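Local coordinates for protein sesquisabinene B synthase 2 (PDB 6A2A) that probably cyclises farnesyl diphosphate to the sesquiterpene sesquisabinene B, acting as a metal-dependent terpene synthase that uses magnesium or manganese, at residues Leu247-Asn250 against Ile251-Phe255; Ile364-Trp367 against Ala368-Glu371; Phe517-Pro520 against Phe521-Phe524; Glu546-Thr549 against Lys550-Met554. One frame throughout, in Å; residues are numbered along the deposited sequence.

Contact 1 of 4, residues Leu247-Asn250 against Ile251-Phe255; sequences LDFN and IVQSF
The F249 ring meets the Q253 side chain at its edge, where CE1 of F249 lies 3.9 Å from NE2 of Q253 near the ring plane; the amide stands almost upright to the ring, the two planes 79° apart. The ring also takes a cation-pi contact from R221. Q253 runs extended, CG anti to the backbone N at -175°, and this reach takes NE2 to the carbonyls of V556 and H559. Its OE1 accepts a hydrogen bond from a water at 2.8 Å, and the same water gives its other hydrogen to N250 O at 2.7 Å. N250 O therefore serves the water as well as S254 N, 3.0 Å away. On another side of the helix, OD2 of D248 lies 3.7 Å from the methyl CG2 of V252, while the carboxylate is bound by Y95 and Q96. OG of S254 turns back to I251 O at 2.7 Å, in the carbonyl plane and on a lone pair. Without this hydroxyl, as with an alanine here, I251 O would probably be held less firmly, by the weak bonds from S254 N and F255 N within this turn. The backbone bonds run from residue i to i+4, among them V252 N to D248 O at 2.9 Å. Packed against helices 220-232 and 55-73, this is a regular alpha-helical turn of helix 239-270 in the mainly helical terpene synthase fold.

Contact 2 of 4, residues Ile364-Trp367 against Ala368-Glu371; sequences IGYW and ALKE
W367 offers one face of its indole to K370 and E371, one turn further along the same helix. From CB the chain leaves with CG opposite the backbone N (chi1 -176°), which sends the ring outward from the helix, leaning toward the next turn. At the edge, CE3 comes 3.6 Å from A368 N, near the ring plane. The six-membered ring is covered on one face by E371: its CB stands 3.8 Å from the ring centroid, almost on the normal, a CH-pi contact, and its CG lies 3.7 Å from W367 CH2. The five-membered ring receives NZ of K370 on the same face, 4.4 Å from its centroid and off-centre, a cation-pi contact. At the edge of the five-membered ring, NE1 donates to OE2 of E300. K370 bends at chi2 and chi3 to come over the ring, and its NZ forms a salt bridge with OE1 of E371 at 2.8 Å, meeting the carboxylate on its anti side. On another flank, CE1 of Y366 touches CB of K370 at 3.9 Å. In the backbone, E371 N bonds W367 O at 2.8 Å. I364, W367 and A368 face helix 419-430, and I364 and W367 also touch helix 299-321, whereas Y366 gives its OH to T270 of the second subunit and L369 packs on M352 of that subunit, placing this end of helix 348-372 at the dimer contact.

Contact 3 of 4, residues Phe517-Pro520 against Phe521-Phe524; sequences FAEP and FLSF
A cis-proline turn of type VI, A518 to F521, feeds the chain into helix 521-535, and E519 reaches from it to S523 in the first helical turn. E519 folds back at chi2 (-68°), which brings OE1 within 2.7 Å of S523 OG; the hydroxyl donates on the syn side of the carboxylate. S523 N adds a weak bond to the same OE1 at 3.3 Å, so one oxygen receives both a hydroxyl and a backbone N-H at the start of the helix. A carboxylate near this end would probably be favoured by the helix dipole. The carbonyls before the helix are used too: A518 O takes L522 N from above the carbonyl plane, 48° out of it, and P520 O takes F524 N in plane at 3.0 Å. P520 O also lies over one face of the F524 ring, toward its rim and 3.3 Å above the plane, and P520 CB touches CZ of F524 at 3.6 Å, the pyrrolidine and phenyl running side by side. On the other flank F517 and F521 point the same way, rings inclined at 46° with centroids 4.9 Å apart; the CD2-CE2 side of F521 lies over a face of F517. CD2 of L522 rests 3.6 Å from F517 CB. F517 and F521 pack on helices 436-443 and 447-462, F521 also meets Y427 edge-to-face, and P520 and F524 press on helix 419-430, so the aromatic side of the turn packs among three helices, while A518 and E519 lie at the surface.

Contact 4 of 4, residues Glu546-Thr549 against Lys550-Met554; sequences ESWT and KKQGM
K550 N donates to E546 O at 2.9 Å, part of the first turn of alpha-helix 546-558, and CB of K550 lies 3.5 Å from the same carbonyl oxygen; the E546 carboxylate itself pairs with R279. K551 N follows with a bond to S547 O, while the K551 side chain curls at its end so that NZ makes a weak hydrogen bond to OE1 of Q552 at 3.2 Å. Q552 carries the side-chain contact. Its CG, held beside the backbone N (chi1 -70°), sits 3.7 Å from the centroid of the six-membered ring of W548, over the face and almost on the normal, a CH-pi contact; its amide plane is tilted 45° to the indole. T549 OG1 lies in plane at the edge of that ring and bonds to A545 O, and F534 meets the indole from outside the helix. With an alanine here in place of W548, the face under Q552 CG would be gone, which is likely to open a gap beside F534 and leave the Q552 chain freer to turn. G553 N bonds T549 O at 2.9 Å, and in the next step M554 N reaches K550 O at 2.9 Å.

In the fold
All four contacts join residues three to five apart, but only contacts 1, 2 and 4 are continuous helix; contact 3 is a turn running into one. Contacts 1 and 2 are mostly buried, contacts 3 and 4 partly so. Contacts 1 and 4 are neighbours, about 5 Å apart at their nearest atoms, and Q253 of contact 1 ties helix 239-270 to the end of helix 546-558 through V556. Contacts 2 and 3 share helix 419-430 as a packing partner. Chemistry follows place: buried amides and a bridging water in contact 1, charges over an indole near the dimer contact in contact 2, clustered phenyls in contact 3, and a glutamine over an indole in contact 4.

Contact 1 of 4, residues Leu247-Asn250 against Ile251-Phe255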
loop_
_atom_site.group_PDB
_atom_site.type_symbol
_atom_site.label_atom_id
_atom_site.label_comp_id
_atom_site.label_asym_id
_atom_site.label_seq_id
_atom_site.Cartn_x
_atom_site.Cartn_y
_atom_site.Cartn_z
ATOM N N LEU A 247 -29.953 -4.161 -2.557
ATOM C CA LEU A 247 -29.019 -5.083 -1.973
ATOM C C LEU A 247 -27.677 -5.050 -2.727
ATOM O O LEU A 247 -26.600 -5.028 -2.112
ATOM C CB LEU A 247 -29.670 -6.476 -2.044
ATOM C CG LEU A 247 -29.264 -7.536 -1.029
ATOM C CD1 LEU A 247 -29.369 -7.043 0.397
ATOM C CD2 LEU A 247 -30.159 -8.756 -1.197
ATOM N N ASP A 248 -27.751 -5.167 -4.036
ATOM C CA ASP A 248 -26.576 -5.127 -4.900
ATOM C C ASP A 248 -25.879 -3.780 -4.738
ATOM O O ASP A 248 -24.646 -3.755 -4.706
ATOM C CB ASP A 248 -26.905 -5.380 -6.327
ATOM C CG ASP A 248 -25.665 -5.632 -7.183
ATOM O OD1 ASP A 248 -25.036 -6.704 -7.027
ATOM O OD2 ASP A 248 -25.295 -4.693 -7.940
ATOM N N PHE A 249 -26.643 -2.703 -4.603
ATOM C CA PHE A 249 -26.033 -1.399 -4.370
ATOM C C PHE A 249 -25.156 -1.446 -3.130
ATOM O O PHE A 249 -23.975 -1.080 -3.180
ATOM C CB PHE A 249 -27.059 -0.288 -4.213
ATOM C CG PHE A 249 -26.420 1.068 -4.331
ATOM C CD1 PHE A 249 -25.836 1.666 -3.236
ATOM C CD2 PHE A 249 -26.301 1.683 -5.563
ATOM C CE1 PHE A 249 -25.165 2.867 -3.368
ATOM C CE2 PHE A 249 -25.662 2.903 -5.678
ATOM C CZ PHE A 249 -25.080 3.473 -4.594
ATOM N N ASN A 250 -25.711 -1.923 -2.014
ATOM C CA ASN A 250 -24.950 -1.981 -0.787
ATOM C C ASN A 250 -23.735 -2.916 -0.911
ATOM O O ASN A 250 -22.676 -2.615 -0.305
ATOM C CB ASN A 250 -25.828 -2.372 0.403
ATOM C CG ASN A 250 -26.781 -1.293 0.850
ATOM O OD1 ASN A 250 -26.783 -0.158 0.343
ATOM N ND2 ASN A 250 -27.632 -1.649 1.800
ATOM N N ILE A 251 -23.838 -4.022 -1.639
ATOM C CA ILE A 251 -22.716 -4.943 -1.739
ATOM C C ILE A 251 -21.578 -4.262 -2.531
ATOM O O ILE A 251 -20.429 -4.288 -2.109
ATOM C CB ILE A 251 -23.148 -6.264 -2.389
ATOM C CG1 ILE A 251 -24.105 -7.014 -1.454
ATOM C CG2 ILE A 251 -21.950 -7.100 -2.780
ATOM C CD1 ILE A 251 -24.813 -8.189 -2.114
ATOM N N VAL A 252 -21.935 -3.665 -3.662
ATOM C CA VAL A 252 -20.940 -2.931 -4.468
ATOM C C VAL A 252 -20.359 -1.811 -3.597
ATOM O O VAL A 252 -19.140 -1.674 -3.544
ATOM C CB VAL A 252 -21.533 -2.381 -5.771
ATOM C CG1 VAL A 252 -20.491 -1.572 -6.535
ATOM C CG2 VAL A 252 -22.056 -3.486 -6.656
ATOM N N GLN A 253 -21.190 -1.071 -2.894
ATOM C CA GLN A 253 -20.701 0.003 -2.054
ATOM C C GLN A 253 -19.645 -0.517 -1.077
ATOM O O GLN A 253 -18.703 0.233 -0.743
ATOM C CB GLN A 253 -21.855 0.682 -1.334
ATOM C CG GLN A 253 -21.467 1.884 -0.525
ATOM C CD GLN A 253 -22.599 2.397 0.329
ATOM O OE1 GLN A 253 -22.982 1.757 1.311
ATOM N NE2 GLN A 253 -23.169 3.526 -0.057
ATOM N N SER A 254 -19.831 -1.730 -0.511
ATOM C CA SER A 254 -18.838 -2.266 0.488
ATOM C C SER A 254 -17.478 -2.466 -0.174
ATOM O O SER A 254 -16.492 -2.279 0.501
ATOM C CB SER A 254 -19.273 -3.568 1.180
ATOM O OG SER A 254 -19.183 -4.688 0.285
ATOM N N PHE A 255 -17.441 -2.883 -1.443
ATOM C CA PHE A 255 -16.171 -2.956 -2.184
ATOM C C PHE A 255 -15.555 -1.551 -2.320
ATOM O O PHE A 255 -14.347 -1.384 -2.098
ATOM C CB PHE A 255 -16.307 -3.499 -3.601
ATOM C CG PHE A 255 -16.509 -4.978 -3.725
ATOM C CD1 PHE A 255 -15.419 -5.823 -3.831
ATOM C CD2 PHE A 255 -17.797 -5.509 -3.809
ATOM C CE1 PHE A 255 -15.611 -7.188 -3.989
ATOM C CE2 PHE A 255 -17.988 -6.878 -3.951
ATOM C CZ PHE A 255 -16.889 -7.711 -4.053
HETATM O O HOH W 1 -22.706 -0.956 1.868
#

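Contact 2 of 4, residues Ile364-Trp367 against Ala368-Glu371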
loop_
_atom_site.group_PDB
_atom_site.type_symbol
_atom_site.label_atom_id
_atom_site.label_comp_id
_atom_site.label_asym_id
_atom_site.label_seq_id
_atom_site.Cartn_x
_atom_site.Cartn_y
_atom_site.Cartn_z
ATOM N N ILE A 364 2.549 1.469 -11.274
ATOM C CA ILE A 364 1.491 1.126 -12.246
ATOM C C ILE A 364 2.097 0.369 -13.424
ATOM O O ILE A 364 1.568 -0.662 -13.858
ATOM C CB ILE A 364 0.731 2.388 -12.689
ATOM C CG1 ILE A 364 -0.082 2.918 -11.506
ATOM C CG2 ILE A 364 -0.163 2.111 -13.887
ATOM C CD1 ILE A 364 -0.773 4.252 -11.694
ATOM N N GLY A 365 3.225 0.860 -13.941
ATOM C CA GLY A 365 3.891 0.168 -15.050
ATOM C C GLY A 365 4.336 -1.224 -14.640
ATOM O O GLY A 365 4.280 -2.187 -15.468
ATOM N N TYR A 366 4.782 -1.359 -13.405
ATOM C CA TYR A 366 5.220 -2.634 -12.878
ATOM C C TYR A 366 4.026 -3.605 -12.762
ATOM O O TYR A 366 4.143 -4.814 -13.075
ATOM C CB TYR A 366 5.928 -2.456 -11.542
ATOM C CG TYR A 366 6.435 -3.781 -11.030
ATOM C CD1 TYR A 366 5.617 -4.630 -10.310
ATOM C CD2 TYR A 366 7.716 -4.191 -11.339
ATOM C CE1 TYR A 366 6.087 -5.852 -9.850
ATOM C CE2 TYR A 366 8.205 -5.392 -10.862
ATOM C CZ TYR A 366 7.384 -6.230 -10.136
ATOM O OH TYR A 366 7.833 -7.469 -9.747
ATOM N N TRP A 367 2.873 -3.121 -12.314
ATOM C CA TRP A 367 1.677 -3.976 -12.218
ATOM C C TRP A 367 1.405 -4.566 -13.606
ATOM O O TRP A 367 1.037 -5.749 -13.728
ATOM C CB TRP A 367 0.457 -3.161 -11.753
ATOM C CG TRP A 367 -0.802 -3.945 -11.525
ATOM C CD1 TRP A 367 -1.269 -4.374 -10.325
ATOM C CD2 TRP A 367 -1.819 -4.302 -12.491
ATOM N NE1 TRP A 367 -2.500 -4.953 -10.457
ATOM C CE2 TRP A 367 -2.847 -4.959 -11.778
ATOM C CE3 TRP A 367 -1.951 -4.148 -13.872
ATOM C CZ2 TRP A 367 -3.999 -5.439 -12.402
ATOM C CZ3 TRP A 367 -3.081 -4.642 -14.500
ATOM C CH2 TRP A 367 -4.085 -5.276 -13.765
ATOM N N ALA A 368 1.523 -3.766 -14.654
ATOM C CA ALA A 368 1.312 -4.264 -16.001
ATOM C C ALA A 368 2.338 -5.361 -16.324
ATOM O O ALA A 368 2.010 -6.366 -16.990
ATOM C CB ALA A 368 1.364 -3.158 -17.044
ATOM N N LEU A 369 3.564 -5.223 -15.846
ATOM C CA LEU A 369 4.543 -6.288 -16.098
ATOM C C LEU A 369 4.150 -7.563 -15.342
ATOM O O LEU A 369 4.155 -8.644 -15.968
ATOM C CB LEU A 369 5.952 -5.845 -15.696
ATOM C CG LEU A 369 7.013 -6.953 -15.706
ATOM C CD1 LEU A 369 7.206 -7.473 -17.111
ATOM C CD2 LEU A 369 8.335 -6.438 -15.142
ATOM N N LYS A 370 3.808 -7.450 -14.062
ATOM C CA LYS A 370 3.569 -8.565 -13.155
ATOM C C LYS A 370 2.284 -9.294 -13.555
ATOM O O LYS A 370 2.252 -10.505 -13.599
ATOM C CB LYS A 370 3.423 -8.032 -11.728
ATOM C CG LYS A 370 3.089 -9.061 -10.669
ATOM C CD LYS A 370 1.610 -9.310 -10.404
ATOM C CE LYS A 370 0.735 -8.079 -10.266
ATOM N NZ LYS A 370 -0.607 -8.426 -9.732
ATOM N N GLU A 371 1.255 -8.519 -13.897
ATOM C CA GLU A 371 -0.093 -9.041 -14.077
ATOM C C GLU A 371 -0.380 -9.337 -15.547
ATOM O O GLU A 371 -1.079 -10.313 -15.843
ATOM C CB GLU A 371 -1.127 -8.044 -13.555
ATOM C CG GLU A 371 -2.534 -8.598 -13.538
ATOM C CD GLU A 371 -2.729 -9.829 -12.655
ATOM O OE1 GLU A 371 -2.011 -9.979 -11.665
ATOM O OE2 GLU A 371 -3.641 -10.604 -12.946
#

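Contact 3 of 4, residues Phe517-Pro520 against Phe521-Phe524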
loop_
_atom_site.group_PDB
_atom_site.type_symbol
_atom_site.label_atom_id
_atom_site.label_comp_id
_atom_site.label_asym_id
_atom_site.label_seq_id
_atom_site.Cartn_x
_atom_site.Cartn_y
_atom_site.Cartn_z
ATOM N N PHE A 517 -10.987 -1.367 -30.664
ATOM C CA PHE A 517 -11.237 -1.345 -29.225
ATOM C C PHE A 517 -12.308 -2.354 -28.807
ATOM O O PHE A 517 -13.182 -2.712 -29.586
ATOM C CB PHE A 517 -11.592 0.090 -28.837
ATOM C CG PHE A 517 -10.462 1.060 -29.039
ATOM C CD1 PHE A 517 -9.258 0.831 -28.400
ATOM C CD2 PHE A 517 -10.612 2.192 -29.817
ATOM C CE1 PHE A 517 -8.218 1.724 -28.547
ATOM C CE2 PHE A 517 -9.574 3.106 -29.938
ATOM C CZ PHE A 517 -8.364 2.837 -29.351
ATOM N N ALA A 518 -12.188 -2.804 -27.577
ATOM C CA ALA A 518 -13.105 -3.736 -26.941
ATOM C C ALA A 518 -13.466 -3.221 -25.554
ATOM O O ALA A 518 -12.811 -2.328 -25.014
ATOM C CB ALA A 518 -12.469 -5.088 -26.798
ATOM N N GLU A 519 -14.424 -3.885 -24.951
ATOM C CA GLU A 519 -14.639 -3.725 -23.492
ATOM C C GLU A 519 -13.414 -4.201 -22.714
ATOM O O GLU A 519 -12.767 -5.171 -23.096
ATOM C CB GLU A 519 -15.885 -4.500 -23.058
ATOM C CG GLU A 519 -17.155 -3.973 -23.718
ATOM C CD GLU A 519 -17.611 -2.588 -23.307
ATOM O OE1 GLU A 519 -16.933 -1.962 -22.434
ATOM O OE2 GLU A 519 -18.587 -2.095 -23.892
ATOM N N PRO A 520 -13.086 -3.559 -21.595
ATOM C CA PRO A 520 -13.836 -2.468 -20.981
ATOM C C PRO A 520 -13.419 -1.047 -21.398
ATOM O O PRO A 520 -14.075 -0.064 -21.022
ATOM C CB PRO A 520 -13.529 -2.609 -19.491
ATOM C CG PRO A 520 -12.143 -3.191 -19.486
ATOM C CD PRO A 520 -12.127 -4.138 -20.671
ATOM N N PHE A 521 -12.416 -0.921 -22.239
ATOM C CA PHE A 521 -11.966 0.390 -22.749
ATOM C C PHE A 521 -13.058 1.154 -23.508
ATOM O O PHE A 521 -13.155 2.337 -23.325
ATOM C CB PHE A 521 -10.720 0.255 -23.630
ATOM C CG PHE A 521 -10.146 1.594 -24.012
ATOM C CD1 PHE A 521 -9.488 2.370 -23.078
ATOM C CD2 PHE A 521 -10.296 2.092 -25.280
ATOM C CE1 PHE A 521 -8.964 3.606 -23.426
ATOM C CE2 PHE A 521 -9.749 3.311 -25.645
ATOM C CZ PHE A 521 -9.106 4.083 -24.702
ATOM N N LEU A 522 -13.949 0.491 -24.275
ATOM C CA LEU A 522 -15.015 1.205 -24.907
ATOM C C LEU A 522 -15.879 1.936 -23.871
ATOM O O LEU A 522 -16.273 3.068 -24.079
ATOM C CB LEU A 522 -15.889 0.187 -25.644
ATOM C CG LEU A 522 -15.262 -0.446 -26.868
ATOM C CD1 LEU A 522 -16.173 -1.586 -27.335
ATOM C CD2 LEU A 522 -15.025 0.565 -27.970
ATOM N N SER A 523 -16.206 1.258 -22.791
ATOM C CA SER A 523 -17.010 1.882 -21.711
ATOM C C SER A 523 -16.248 3.014 -20.999
ATOM O O SER A 523 -16.872 4.047 -20.691
ATOM C CB SER A 523 -17.438 0.861 -20.727
ATOM O OG SER A 523 -18.423 0.036 -21.329
ATOM N N PHE A 524 -14.940 2.819 -20.757
ATOM C CA PHE A 524 -14.139 3.827 -20.032
ATOM C C PHE A 524 -14.189 5.130 -20.824
ATOM O O PHE A 524 -14.279 6.203 -20.240
ATOM C CB PHE A 524 -12.672 3.426 -19.867
ATOM C CG PHE A 524 -12.358 2.202 -19.059
ATOM C CD1 PHE A 524 -13.290 1.618 -18.202
ATOM C CD2 PHE A 524 -11.118 1.583 -19.178
ATOM C CE1 PHE A 524 -12.966 0.482 -17.472
ATOM C CE2 PHE A 524 -10.805 0.459 -18.452
ATOM C CZ PHE A 524 -11.731 -0.109 -17.595
#

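Contact 4 of 4, residues Glu546-Thr549 against Lys550-Met554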
loop_
_atom_site.group_PDB
_atom_site.type_symbol
_atom_site.label_atom_id
_atom_site.label_comp_id
_atom_site.label_asym_id
_atom_site.label_seq_id
_atom_site.Cartn_x
_atom_site.Cartn_y
_atom_site.Cartn_z
ATOM N N GLU A 546 -19.322 22.365 -3.057
ATOM C CA GLU A 546 -18.817 21.537 -1.984
ATOM C C GLU A 546 -19.961 20.706 -1.399
ATOM O O GLU A 546 -19.847 19.514 -1.243
ATOM C CB GLU A 546 -18.222 22.405 -0.876
ATOM C CG GLU A 546 -17.749 21.622 0.339
ATOM C CD GLU A 546 -16.241 21.576 0.502
ATOM O OE1 GLU A 546 -15.554 21.242 -0.487
ATOM O OE2 GLU A 546 -15.757 21.880 1.616
ATOM N N SER A 547 -21.041 21.365 -1.041
ATOM C CA SER A 547 -22.218 20.703 -0.469
ATOM C C SER A 547 -22.801 19.664 -1.432
ATOM O O SER A 547 -23.203 18.615 -1.025
ATOM C CB SER A 547 -23.276 21.727 -0.147
ATOM O OG SER A 547 -23.524 22.532 -1.283
ATOM N N TRP A 548 -22.904 20.011 -2.692
ATOM C CA TRP A 548 -23.404 19.062 -3.693
ATOM C C TRP A 548 -22.498 17.820 -3.755
ATOM O O TRP A 548 -22.973 16.686 -3.786
ATOM C CB TRP A 548 -23.538 19.749 -5.053
ATOM C CG TRP A 548 -24.014 18.837 -6.144
ATOM C CD1 TRP A 548 -25.284 18.620 -6.581
ATOM C CD2 TRP A 548 -23.173 17.988 -6.938
ATOM N NE1 TRP A 548 -25.283 17.699 -7.598
ATOM C CE2 TRP A 548 -23.998 17.300 -7.837
ATOM C CE3 TRP A 548 -21.796 17.758 -6.972
ATOM C CZ2 TRP A 548 -23.478 16.416 -8.779
ATOM C CZ3 TRP A 548 -21.286 16.851 -7.874
ATOM C CH2 TRP A 548 -22.130 16.199 -8.775
ATOM N N THR A 549 -21.201 18.042 -3.786
ATOM C CA THR A 549 -20.212 16.944 -3.830
ATOM C C THR A 549 -20.391 16.054 -2.607
ATOM O O THR A 549 -20.422 14.841 -2.676
ATOM C CB THR A 549 -18.793 17.513 -3.870
ATOM O OG1 THR A 549 -18.766 18.250 -5.086
ATOM C CG2 THR A 549 -17.707 16.458 -3.833
ATOM N N LYS A 550 -20.539 16.713 -1.472
ATOM C CA LYS A 550 -20.632 16.000 -0.248
ATOM C C LYS A 550 -21.894 15.163 -0.237
ATOM O O LYS A 550 -21.875 14.023 0.235
ATOM C CB LYS A 550 -20.639 16.960 0.948
ATOM C CG LYS A 550 -20.621 16.244 2.285
ATOM C CD LYS A 550 -19.815 16.954 3.340
ATOM C CE LYS A 550 -19.553 16.057 4.532
ATOM N NZ LYS A 550 -20.664 16.144 5.505
ATOM N N LYS A 551 -22.970 15.724 -0.786
ATOM C CA LYS A 551 -24.205 15.014 -0.816
ATOM C C LYS A 551 -24.050 13.751 -1.664
ATOM O O LYS A 551 -24.600 12.708 -1.336
ATOM C CB LYS A 551 -25.302 15.944 -1.356
ATOM C CG LYS A 551 -26.651 15.255 -1.522
ATOM C CD LYS A 551 -27.695 16.023 -2.282
ATOM C CE LYS A 551 -28.513 15.120 -3.184
ATOM N NZ LYS A 551 -28.124 15.274 -4.612
ATOM N N GLN A 552 -23.381 13.880 -2.813
ATOM C CA GLN A 552 -23.229 12.749 -3.722
ATOM C C GLN A 552 -22.340 11.667 -3.093
ATOM O O GLN A 552 -22.624 10.464 -3.194
ATOM C CB GLN A 552 -22.600 13.243 -5.039
ATOM C CG GLN A 552 -23.507 14.104 -5.867
ATOM C CD GLN A 552 -24.824 13.479 -6.267
ATOM O OE1 GLN A 552 -25.750 14.214 -6.533
ATOM N NE2 GLN A 552 -24.905 12.157 -6.413
ATOM N N GLY A 553 -21.222 12.069 -2.463
ATOM C CA GLY A 553 -20.348 11.124 -1.766
ATOM C C GLY A 553 -21.066 10.433 -0.626
ATOM O O GLY A 553 -20.853 9.236 -0.421
ATOM N N MET A 554 -21.950 11.152 0.083
ATOM C CA MET A 554 -22.660 10.561 1.245
ATOM C C MET A 554 -23.590 9.464 0.726
ATOM O O MET A 554 -23.657 8.374 1.273
ATOM C CB MET A 554 -23.507 11.598 1.996
ATOM C CG MET A 554 -22.708 12.559 2.865
ATOM S SD MET A 554 -21.956 11.697 4.283
ATOM C CE MET A 554 -21.473 13.088 5.309
#